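PDB 4LXR: protein toll from Drosophila melanogaster, which serves as the cell-surface receptor for the cleaved cytokine spaetzle C-106, setting dorsal-ventral polarity in the embryo and triggering the antifungal immune response. Local coordinates for residues L653-S658 against L677-V682; H671-N676 against H691-W696. One frame throughout, in Å; residues are numbered along the deposited sequence.

How the contacts relate
Both contacts lie in the C-terminal leucine-rich repeats of the Toll ectodomain and join successive repeats 16, 17 and 18. From the N terminus the chain first runs through 653-658, then 671-676, which passes straight into 677-682, and finally 691-696. Contact 1 closes the loop between repeats 16 and 17, and contact 2 the one between 17 and 18; the loops cross, because 671-676 falls inside the first whereas 691-696 lies beyond 677-682. Their centres are about 11 Å apart. Contact 2 joins the C-terminal ends of neighbouring parallel strands 669-671 and 691-693, with the turn that carries Asn-675, whereas contact 1 stacks the following leucine-bearing loops. Asn-675 OD1 probably accepts a hydrogen bond from N of Leu-653.

Contact 1: residues L653-S658 against L677-V682; sequences LLRLPS and LTSIDV. With NAG (2-acetamido-2-deoxy-beta-D-glucopyranose), chain G.
Leu-677 pushes its CD2 methyl into the bend of 653-658, and this is the tight part of the contact. With CG anti to the carbonyl carbon (chi1 -68°), the branch lies 3.8 Å from CA of Arg-655, and the same CD2 is 4.2 Å from both CB of Leu-653 and CG of Leu-656. One methyl is therefore packed against backbone and side chains together. Further along, Leu-656 CD1 and Ile-680 CD1 meet at 4.1 Å, methyl against methyl, the two side chains crossing at a slant. Such inward leucines and isoleucine, recurring at matching places in repeats 16 and 17, are the hallmark of a leucine-rich-repeat solenoid, whose coils stack their apolar side chains into a continuous core. No direct hydrogen bond joins the two segments; water mediates instead. One water accepts from N of Thr-678 at 3.1 Å and lies 2.7 Å from O of Leu-654, while a second accepts from N of Leu-656 and sits 2.7 Å from O of Ser-679. The solvent side, with exposed Arg-655 and Thr-678, is looser. The Arg-655 chain, extended at first and bent at chi3 (-54°), brings NH1 only to 3.9 Å from OG of Ser-679, the hydroxyl lying obliquely to the guanidinium; this arginine also touches Gln-684. Near the glycan, CD2 of Leu-654 lies 3.3 Å from O7 of the N-linked sugar on Asn-676.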
loop_
_atom_site.group_PDB
_atom_site.type_symbol
_atom_site.label_atom_id
_atom_site.label_comp_id
_atom_site.label_asym_id
_atom_site.label_seq_id
_atom_site.Cartn_x
_atom_site.Cartn_y
_atom_site.Cartn_z
ATOM N N LEU A 653 56.137 34.314 10.629
ATOM C CA LEU A 653 56.852 33.752 11.770
ATOM C C LEU A 653 58.326 34.144 11.746
ATOM O O LEU A 653 59.023 33.936 10.746
ATOM C CB LEU A 653 56.735 32.230 11.785
ATOM C CG LEU A 653 55.405 31.573 12.139
ATOM C CD1 LEU A 653 55.518 30.057 12.030
ATOM C CD2 LEU A 653 54.970 31.970 13.525
ATOM N N LEU A 654 58.795 34.706 12.854
ATOM C CA LEU A 654 60.175 35.158 12.945
ATOM C C LEU A 654 61.083 34.048 13.461
ATOM O O LEU A 654 62.230 33.935 13.045
ATOM C CB LEU A 654 60.275 36.389 13.840
ATOM C CG LEU A 654 59.480 37.609 13.366
ATOM C CD1 LEU A 654 59.607 38.733 14.372
ATOM C CD2 LEU A 654 59.927 38.060 11.967
ATOM N N ARG A 655 60.552 33.223 14.354
ATOM C CA ARG A 655 61.317 32.138 14.943
ATOM C C ARG A 655 60.346 31.050 15.412
ATOM O O ARG A 655 59.152 31.298 15.530
ATOM C CB ARG A 655 62.144 32.676 16.112
ATOM C CG ARG A 655 63.180 31.719 16.677
ATOM C CD ARG A 655 63.945 32.344 17.857
ATOM N NE ARG A 655 64.547 33.636 17.521
ATOM C CZ ARG A 655 65.624 33.792 16.751
ATOM N NH1 ARG A 655 66.228 32.735 16.217
ATOM N NH2 ARG A 655 66.094 35.011 16.505
ATOM N N LEU A 656 60.850 29.842 15.643
ATOM C CA LEU A 656 60.052 28.777 16.229
ATOM C C LEU A 656 60.343 28.697 17.729
ATOM O O LEU A 656 61.421 29.095 18.177
ATOM C CB LEU A 656 60.369 27.445 15.556
ATOM C CG LEU A 656 59.978 27.311 14.082
ATOM C CD1 LEU A 656 60.422 25.963 13.521
ATOM C CD2 LEU A 656 58.472 27.500 13.894
ATOM N N PRO A 657 59.381 28.195 18.519
ATOM C CA PRO A 657 59.669 28.009 19.945
ATOM C C PRO A 657 60.475 26.728 20.124
ATOM O O PRO A 657 60.674 26.007 19.140
ATOM C CB PRO A 657 58.274 27.859 20.561
ATOM C CG PRO A 657 57.462 27.243 19.479
ATOM C CD PRO A 657 57.997 27.817 18.180
ATOM N N SER A 658 60.937 26.444 21.340
ATOM C CA SER A 658 61.675 25.204 21.580
ATOM C C SER A 658 60.743 23.988 21.574
ATOM O O SER A 658 59.531 24.117 21.766
ATOM C CB SER A 658 62.487 25.272 22.877
ATOM O OG SER A 658 61.710 24.914 23.993
ATOM N N LEU A 677 61.123 32.850 8.505
ATOM C CA LEU A 677 62.114 32.114 9.288
ATOM C C LEU A 677 63.518 32.298 8.732
ATOM O O LEU A 677 63.757 32.050 7.548
ATOM C CB LEU A 677 61.778 30.618 9.326
ATOM C CG LEU A 677 60.521 30.195 10.102
ATOM C CD1 LEU A 677 60.241 28.703 9.992
ATOM C CD2 LEU A 677 60.646 30.619 11.559
ATOM N N THR A 678 64.452 32.707 9.590
ATOM C CA THR A 678 65.834 32.918 9.155
ATOM C C THR A 678 66.807 31.816 9.596
ATOM O O THR A 678 67.911 31.714 9.074
ATOM C CB THR A 678 66.363 34.299 9.582
ATOM O OG1 THR A 678 66.201 34.472 10.996
ATOM C CG2 THR A 678 65.614 35.406 8.843
ATOM N N SER A 679 66.394 30.982 10.542
ATOM C CA SER A 679 67.247 29.896 11.012
ATOM C C SER A 679 66.432 28.816 11.709
ATOM O O SER A 679 65.381 29.089 12.277
ATOM C CB SER A 679 68.337 30.422 11.949
ATOM O OG SER A 679 67.772 31.198 12.991
ATOM N N ILE A 680 66.910 27.580 11.641
ATOM C CA ILE A 680 66.238 26.470 12.292
ATOM C C ILE A 680 67.196 25.736 13.214
ATOM O O ILE A 680 68.208 25.199 12.772
ATOM C CB ILE A 680 65.709 25.438 11.285
ATOM C CG1 ILE A 680 64.783 26.088 10.254
ATOM C CG2 ILE A 680 64.988 24.318 12.023
ATOM C CD1 ILE A 680 63.439 26.546 10.815
ATOM N N ASP A 681 66.867 25.691 14.495
ATOM C CA ASP A 681 67.642 24.885 15.418
ATOM C C ASP A 681 66.933 23.561 15.622
ATOM O O ASP A 681 65.701 23.513 15.684
ATOM C CB ASP A 681 67.815 25.600 16.759
ATOM C CG ASP A 681 69.063 25.149 17.494
ATOM O OD1 ASP A 681 69.051 24.044 18.078
ATOM O OD2 ASP A 681 70.064 25.898 17.478
ATOM N N VAL A 682 67.710 22.491 15.729
ATOM C CA VAL A 682 67.163 21.165 15.993
ATOM C C VAL A 682 66.366 21.116 17.313
ATOM O O VAL A 682 65.447 20.313 17.461
ATOM C CB VAL A 682 68.286 20.100 15.995
ATOM C CG1 VAL A 682 69.261 20.364 17.145
ATOM C CG2 VAL A 682 67.705 18.692 16.079
HETATM C C1 NAG G . 58.677 39.280 6.733
HETATM C C2 NAG G . 58.589 40.737 7.187
HETATM C C3 NAG G . 57.922 41.585 6.103
HETATM C C4 NAG G . 58.598 41.383 4.753
HETATM C C5 NAG G . 58.706 39.893 4.428
HETATM C C6 NAG G . 59.519 39.610 3.186
HETATM C C7 NAG G . 58.399 40.742 9.645
HETATM C C8 NAG G . 57.455 40.861 10.808
HETATM N N2 NAG G . 57.844 40.838 8.432
HETATM O O3 NAG G . 57.956 42.963 6.462
HETATM O O4 NAG G . 57.810 42.027 3.758
HETATM O O5 NAG G . 59.361 39.207 5.503
HETATM O O6 NAG G . 58.746 38.932 2.206
HETATM O O7 NAG G . 59.604 40.566 9.799
HETATM O O HOH W 1 64.028 32.031 12.620
HETATM O O HOH W 2 63.457 29.804 14.005
#

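Contact 2: residues H671-N676 against H691-W696; sequences HLAGNN and HLDISW. With NAG (2-acetamido-2-deoxy-beta-D-glucopyranose), chain G.
His-671 and Asp-693 pair as neighbours in a parallel bridge, beyond which the backbones stay in step through Gly-674 and Trp-696, joined by hydrogen bonds from N of Leu-672 to O of Asp-693 (2.9 Å) and from N of Gly-674 to O of Ser-695 (3.1 Å). Gly-674 takes a positive phi (87°), where a CB would press on the preceding carbonyl. On the face of His-671 and Asp-693, the imidazoles of His-671 and His-691 meet obliquely, planes at 40°, with CE1 of the former 3.6 Å from CD2 of the latter. Asp-693 turns its carboxylate back along its own chain in an Asx turn: OD1 accepts from N of Ser-695, nearly in line with its C-O bond, and from the Ser-695 hydroxyl on the syn lone pair (OG to OD1 2.6 Å). The methyl of Ala-673 packs against this turn, its CB 3.5 Å from OG of Ser-695. Replacing Asp-693 by an alanine would probably leave the Ser-695 hydroxyl and amide without their shared acceptor and free the turn to shift beneath Ala-673. On the core side CD1 of Leu-672 meets CG2 of Ile-694 at 4.0 Å. Asn-675 ND2 gives an almost straight bond (177°) to O of Leu-672, approaching from above the carbonyl plane, an inward asparagine bonding backbone carbonyls as in other leucine-rich repeats; Leu-648 O is a second acceptor. Asn-676 carries an N-linked sugar. The contact sits inside the parallel part of the C-terminal mixed sheet, strand 691-693 lying between 669-671 and 718-720, with His-647 of strand 643-647 stacked on His-671.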
loop_
_atom_site.group_PDB
_atom_site.type_symbol
_atom_site.label_atom_id
_atom_site.label_comp_id
_atom_site.label_asym_id
_atom_site.label_seq_id
_atom_site.Cartn_x
_atom_site.Cartn_y
_atom_site.Cartn_z
ATOM N N HIS A 671 53.540 22.838 9.045
ATOM C CA HIS A 671 53.268 23.408 7.733
ATOM C C HIS A 671 53.518 24.900 7.825
ATOM O O HIS A 671 52.641 25.670 8.244
ATOM C CB HIS A 671 51.825 23.117 7.316
ATOM C CG HIS A 671 51.465 21.665 7.396
ATOM N ND1 HIS A 671 51.563 20.812 6.316
ATOM C CD2 HIS A 671 51.047 20.908 8.438
ATOM C CE1 HIS A 671 51.198 19.596 6.685
ATOM N NE2 HIS A 671 50.881 19.628 7.968
ATOM N N LEU A 672 54.731 25.298 7.446
ATOM C CA LEU A 672 55.200 26.647 7.692
ATOM C C LEU A 672 55.511 27.414 6.411
ATOM O O LEU A 672 56.213 28.415 6.454
ATOM C CB LEU A 672 56.452 26.593 8.575
ATOM C CG LEU A 672 56.302 25.733 9.834
ATOM C CD1 LEU A 672 57.644 25.538 10.526
ATOM C CD2 LEU A 672 55.274 26.370 10.790
ATOM N N ALA A 673 55.003 26.953 5.274
ATOM C CA ALA A 673 55.296 27.643 4.022
ATOM C C ALA A 673 54.858 29.099 4.079
ATOM O O ALA A 673 53.745 29.404 4.514
ATOM C CB ALA A 673 54.637 26.931 2.840
ATOM N N GLY A 674 55.743 29.998 3.662
ATOM C CA GLY A 674 55.387 31.397 3.511
ATOM C C GLY A 674 55.546 32.224 4.770
ATOM O O GLY A 674 54.734 33.096 5.047
ATOM N N ASN A 675 56.598 31.954 5.532
ATOM C CA ASN A 675 56.872 32.692 6.751
ATOM C C ASN A 675 58.218 33.431 6.700
ATOM O O ASN A 675 58.855 33.478 5.645
ATOM C CB ASN A 675 56.771 31.760 7.957
ATOM C CG ASN A 675 55.330 31.521 8.379
ATOM O OD1 ASN A 675 54.728 32.373 9.020
ATOM N ND2 ASN A 675 54.771 30.373 8.012
ATOM N N ASN A 676 58.636 34.016 7.822
ATOM C CA ASN A 676 59.843 34.838 7.858
ATOM C C ASN A 676 61.020 34.174 8.583
ATOM O O ASN A 676 61.816 34.861 9.222
ATOM C CB ASN A 676 59.550 36.183 8.547
ATOM C CG ASN A 676 58.879 37.198 7.628
ATOM O OD1 ASN A 676 57.988 36.862 6.849
ATOM N ND2 ASN A 676 59.309 38.449 7.726
ATOM N N HIS A 691 56.951 15.516 9.218
ATOM C CA HIS A 691 56.833 16.391 8.058
ATOM C C HIS A 691 57.197 17.829 8.449
ATOM O O HIS A 691 56.694 18.373 9.453
ATOM C CB HIS A 691 55.411 16.301 7.477
ATOM C CG HIS A 691 55.169 17.200 6.304
ATOM N ND1 HIS A 691 55.586 16.889 5.028
ATOM C CD2 HIS A 691 54.546 18.398 6.213
ATOM C CE1 HIS A 691 55.233 17.857 4.203
ATOM N NE2 HIS A 691 54.599 18.786 4.897
ATOM N N LEU A 692 58.087 18.433 7.672
ATOM C CA LEU A 692 58.531 19.793 7.931
ATOM C C LEU A 692 58.511 20.564 6.625
ATOM O O LEU A 692 59.349 20.344 5.747
ATOM C CB LEU A 692 59.946 19.794 8.521
ATOM C CG LEU A 692 60.603 21.116 8.917
ATOM C CD1 LEU A 692 59.865 21.780 10.085
ATOM C CD2 LEU A 692 62.101 20.910 9.273
ATOM N N ASP A 693 57.554 21.471 6.494
ATOM C CA ASP A 693 57.481 22.291 5.300
ATOM C C ASP A 693 57.960 23.670 5.688
ATOM O O ASP A 693 57.214 24.434 6.299
ATOM C CB ASP A 693 56.047 22.338 4.742
ATOM C CG ASP A 693 55.917 23.206 3.484
ATOM O OD1 ASP A 693 56.859 23.945 3.110
ATOM O OD2 ASP A 693 54.845 23.158 2.857
ATOM N N ILE A 694 59.213 23.975 5.340
ATOM C CA ILE A 694 59.778 25.290 5.595
ATOM C C ILE A 694 60.112 25.991 4.294
ATOM O O ILE A 694 61.050 26.791 4.229
ATOM C CB ILE A 694 61.043 25.231 6.491
ATOM C CG1 ILE A 694 62.055 24.215 5.944
ATOM C CG2 ILE A 694 60.645 24.964 7.942
ATOM C CD1 ILE A 694 63.172 23.854 6.899
ATOM N N SER A 695 59.344 25.692 3.255
ATOM C CA SER A 695 59.484 26.393 1.984
ATOM C C SER A 695 59.022 27.854 2.082
ATOM O O SER A 695 58.247 28.221 2.973
ATOM C CB SER A 695 58.715 25.664 0.872
ATOM O OG SER A 695 57.332 25.546 1.176
ATOM N N TRP A 696 59.511 28.679 1.162
ATOM C CA TRP A 696 59.162 30.099 1.108
ATOM C C TRP A 696 59.340 30.807 2.440
ATOM O O TRP A 696 58.454 31.521 2.906
ATOM C CB TRP A 696 57.761 30.301 0.514
ATOM C CG TRP A 696 57.714 29.713 -0.852
ATOM C CD1 TRP A 696 57.228 28.481 -1.205
ATOM C CD2 TRP A 696 58.254 30.291 -2.047
ATOM N NE1 TRP A 696 57.419 28.270 -2.556
ATOM C CE2 TRP A 696 58.041 29.368 -3.093
ATOM C CE3 TRP A 696 58.890 31.504 -2.336
ATOM C CZ2 TRP A 696 58.439 29.625 -4.406
ATOM C CZ3 TRP A 696 59.279 31.757 -3.639
ATOM C CH2 TRP A 696 59.059 30.820 -4.656
HETATM C C1 NAG G . 58.677 39.280 6.733
HETATM C C2 NAG G . 58.589 40.737 7.187
HETATM C C3 NAG G . 57.922 41.585 6.103
HETATM C C4 NAG G . 58.598 41.383 4.753
HETATM C C5 NAG G . 58.706 39.893 4.428
HETATM C C6 NAG G . 59.519 39.610 3.186
HETATM C C7 NAG G . 58.399 40.742 9.645
HETATM C C8 NAG G . 57.455 40.861 10.808
HETATM N N2 NAG G . 57.844 40.838 8.432
HETATM O O3 NAG G . 57.956 42.963 6.462
HETATM O O4 NAG G . 57.810 42.027 3.758
HETATM O O5 NAG G . 59.361 39.207 5.503
HETATM O O6 NAG G . 58.746 38.932 2.206
HETATM O O7 NAG G . 59.604 40.566 9.799
HETATM O O HOH W 3 53.208 24.421 4.598
#